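Local coordinates for protein imidazoleglycerol-phosphate dehydratase (Pyrococcus furiosus, PDB 5DNL) that catalyses the dehydration of imidazoleglycerol phosphate to imidazoleacetol phosphate, the sixth step of histidine biosynthesis, as a manganese-dependent 24-subunit enzyme, at residues A[101-106]-A[134-138]. Numbering follows the deposited sequence.
Sequences ANVDVN and IHIKQ
Lys137 NZ, beside Asp104 on the neighbouring parallel strand, is gripped by several oxygens at the polar face of a beta-alpha-beta unit whose connection runs through helix 116-130. Lys137 NZ bonds to Leu139 O and Ser140 OG of a second subunit and to a water 2.8 Å from it, which in turn donates to Asp104 OD2. Asp104 OD2 itself lies 3.8 Å from Lys137 NZ, a long salt bridge that the water supplements; the two side chains run alongside each other, and the lysine bends only at its last torsion (chi4 82°). Between the backbones, Asn102 and Asp104 each donate and accept, and the bond from Ile136 N to Asn102 O is nearly straight (173°). Val103 and Ile136, the latter in one of its two conformers, point together to the other face and touch through CG2 and CG1, under helices 116-130 and 144-162. On the polar face, Asn102 CB rests by the ring of His135, whose NE2 bonds to Asp85 O of the second subunit.

Past Asp104 the strand pairing gives way to the side-chain amide of Gln138. With CG anti to the backbone N (chi1 180°), its extended chain crosses Val105 at about a right angle and reaches the main chain of Asn106. Gln138 OE1 accepts from Asn106 N at 2.8 Å, while Gln138 NE2 donates to Asn106 O at 3.1 Å. An alanine here would remove that amide and is likely to leave the Asn106 N-H and carbonyl without these partners and to free the main chain at Val105-Asn106 to shift. At OE1, Asn106 N stands above the carbonyl plane of the Gln138 amide, well off a lone pair.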
ATOM      1  N   ALA A 101     -18.871  32.662  -6.530  1.00 10.83           N
ATOM      2  CA  ALA A 101     -18.353  32.029  -7.733  1.00 11.89           C
ATOM      3  C   ALA A 101     -17.682  30.733  -7.340  1.00 14.50           C
ATOM      4  O   ALA A 101     -17.005  30.656  -6.319  1.00 15.15           O
ATOM      5  CB  ALA A 101     -17.370  32.922  -8.444  1.00 14.45           C
ATOM      6  N   ASN A 102     -17.848  29.726  -8.191  1.00 12.47           N
ATOM      7  CA  ASN A 102     -17.096  28.468  -8.086  1.00 12.45           C
ATOM      8  C   ASN A 102     -16.676  28.132  -9.503  1.00 13.34           C
ATOM      9  O   ASN A 102     -17.525  27.790 -10.332  1.00 13.13           O
ATOM     10  CB  ASN A 102     -17.965  27.387  -7.464  1.00 13.65           C
ATOM     11  CG  ASN A 102     -17.278  26.025  -7.366  1.00 21.51           C
ATOM     12  OD1 ASN A 102     -16.359  25.705  -8.102  1.00 20.70           O
ATOM     13  ND2 ASN A 102     -17.758  25.212  -6.449  1.00 32.04           N
ATOM     14  N   VAL A 103     -15.378  28.222  -9.762  1.00 13.16           N
ATOM     15  CA  VAL A 103     -14.789  27.911 -11.060  1.00 13.67           C
ATOM     16  C   VAL A 103     -13.936  26.670 -10.896  1.00 13.13           C
ATOM     17  O   VAL A 103     -12.942  26.696 -10.171  1.00 16.55           O
ATOM     18  CB  VAL A 103     -13.960  29.096 -11.583  1.00 14.70           C
ATOM     19  CG1 VAL A 103     -13.274  28.764 -12.906  1.00 19.15           C
ATOM     20  CG2 VAL A 103     -14.823  30.356 -11.706  1.00 14.87           C
ATOM     21  N   ASP A 104     -14.353  25.584 -11.540  1.00 12.48           N
ATOM     22  CA  ASP A 104     -13.722  24.274 -11.439  1.00 14.11           C
ATOM     23  C   ASP A 104     -13.346  23.842 -12.857  1.00 13.82           C
ATOM     24  O   ASP A 104     -14.177  23.267 -13.587  1.00 15.24           O
ATOM     25  CB  ASP A 104     -14.695  23.294 -10.785  1.00 18.42           C
ATOM     26  CG  ASP A 104     -14.099  21.907 -10.584  1.00 25.94           C
ATOM     27  OD1 ASP A 104     -12.875  21.750 -10.689  1.00 29.97           O
ATOM     28  OD2 ASP A 104     -14.890  20.975 -10.343  1.00 42.69           O
ATOM     29  N   VAL A 105     -12.102  24.131 -13.222  1.00 14.32           N
ATOM     30  CA  VAL A 105     -11.523  23.730 -14.499  1.00 15.36           C
ATOM     31  C   VAL A 105     -10.265  22.910 -14.274  1.00 16.38           C
ATOM     32  O   VAL A 105      -9.704  22.878 -13.156  1.00 16.91           O
ATOM     33  CB  VAL A 105     -11.235  24.953 -15.409  1.00 15.95           C
ATOM     34  CG1 VAL A 105     -12.518  25.699 -15.696  1.00 15.52           C
ATOM     35  CG2 VAL A 105     -10.220  25.909 -14.799  1.00 18.81           C
ATOM     36  N   ASN A 106      -9.834  22.242 -15.333  1.00 15.00           N
ATOM     37  CA  ASN A 106      -8.687  21.340 -15.278  1.00 16.02           C
ATOM     38  C   ASN A 106      -7.984  21.427 -16.613  1.00 14.74           C
ATOM     39  O   ASN A 106      -8.327  20.722 -17.566  1.00 16.64           O
ATOM     40  CB  ASN A 106      -9.118  19.902 -14.967  1.00 16.15           C
ATOM     41  CG  ASN A 106      -7.935  18.966 -14.779  1.00 26.94           C
ATOM     42  OD1 ASN A 106      -6.785  19.378 -14.819  1.00 35.71           O
ATOM     43  ND2 ASN A 106      -8.227  17.692 -14.560  1.00 44.26           N
ATOM     44  N   ILE A 134     -22.470  32.227  -9.579  1.00 11.87           N
ATOM     45  CA  ILE A 134     -21.941  31.736 -10.864  1.00 10.25           C
ATOM     46  C   ILE A 134     -21.111  30.479 -10.664  1.00 12.96           C
ATOM     47  O   ILE A 134     -20.135  30.504  -9.913  1.00 12.51           O
ATOM     48  CB  ILE A 134     -21.079  32.799 -11.550  1.00 11.66           C
ATOM     49  CG1 ILE A 134     -21.876  34.096 -11.738  1.00 13.35           C
ATOM     50  CG2 ILE A 134     -20.580  32.272 -12.896  1.00 14.08           C
ATOM     51  CD1 ILE A 134     -21.115  35.221 -12.408  1.00 16.33           C
ATOM     52  N   HIS A 135     -21.509  29.398 -11.343  1.00 10.68           N
ATOM     53  CA  HIS A 135     -20.752  28.164 -11.392  1.00 10.77           C
ATOM     54  C   HIS A 135     -20.189  27.984 -12.794  1.00 11.23           C
ATOM     55  O   HIS A 135     -20.927  28.092 -13.785  1.00 12.54           O
ATOM     56  CB  HIS A 135     -21.635  26.966 -11.101  1.00 11.79           C
ATOM     57  CG  HIS A 135     -22.015  26.825  -9.671  1.00 12.05           C
ATOM     58  ND1 HIS A 135     -21.362  25.965  -8.828  1.00 15.46           N
ATOM     59  CD2 HIS A 135     -22.998  27.406  -8.944  1.00 15.25           C
ATOM     60  CE1 HIS A 135     -21.902  26.049  -7.623  1.00 18.00           C
ATOM     61  NE2 HIS A 135     -22.906  26.896  -7.672  1.00 16.70           N
ATOM     62  N   ILE A 136     -18.903  27.652 -12.865  1.00 11.66           N
ATOM     63  CA  ILE A 136     -18.229  27.235 -14.105  0.50 11.00           C
ATOM     64  C   ILE A 136     -17.704  25.838 -13.791  1.00 12.15           C
ATOM     65  O   ILE A 136     -16.835  25.712 -12.930  1.00 13.14           O
ATOM     66  CB  ILE A 136     -17.028  28.132 -14.494  0.50 17.00           C
ATOM     67  CG1 ILE A 136     -17.380  29.629 -14.539  0.50 14.61           C
ATOM     68  CG2 ILE A 136     -16.471  27.703 -15.849  0.50 16.58           C
ATOM     69  CD1 ILE A 136     -18.442  30.003 -15.542  0.50 15.26           C
ATOM     70  N   LYS A 137     -18.228  24.813 -14.460  1.00 10.84           N
ATOM     71  CA  LYS A 137     -17.860  23.428 -14.164  1.00 11.11           C
ATOM     72  C   LYS A 137     -17.444  22.751 -15.441  1.00 11.74           C
ATOM     73  O   LYS A 137     -18.271  22.448 -16.310  1.00 12.18           O
ATOM     74  CB  LYS A 137     -18.999  22.662 -13.486  1.00 15.91           C
ATOM     75  CG  LYS A 137     -18.551  21.282 -13.011  1.00 20.82           C
ATOM     76  CD  LYS A 137     -19.639  20.564 -12.240  1.00 25.50           C
ATOM     77  CE  LYS A 137     -19.069  19.377 -11.470  1.00 30.40           C
ATOM     78  NZ  LYS A 137     -18.470  19.826 -10.177  1.00 39.91           N
ATOM     79  N   GLN A 138     -16.149  22.510 -15.557  1.00 12.35           N
ATOM     80  CA  GLN A 138     -15.643  21.744 -16.676  1.00 11.08           C
ATOM     81  C   GLN A 138     -16.109  20.291 -16.585  1.00 13.56           C
ATOM     82  O   GLN A 138     -15.897  19.631 -15.561  1.00 16.69           O
ATOM     83  CB  GLN A 138     -14.126  21.814 -16.716  1.00 13.66           C
ATOM     84  CG  GLN A 138     -13.479  21.037 -17.843  1.00 12.46           C
ATOM     85  CD  GLN A 138     -11.996  21.261 -17.888  1.00 12.50           C
ATOM     86  OE1 GLN A 138     -11.509  22.329 -17.546  1.00 13.98           O
ATOM     87  NE2 GLN A 138     -11.259  20.229 -18.277  1.00 15.18           N
TER
HETATM   88  O   HOH W   1     -17.487  22.218  -9.085  1.00 41.50           O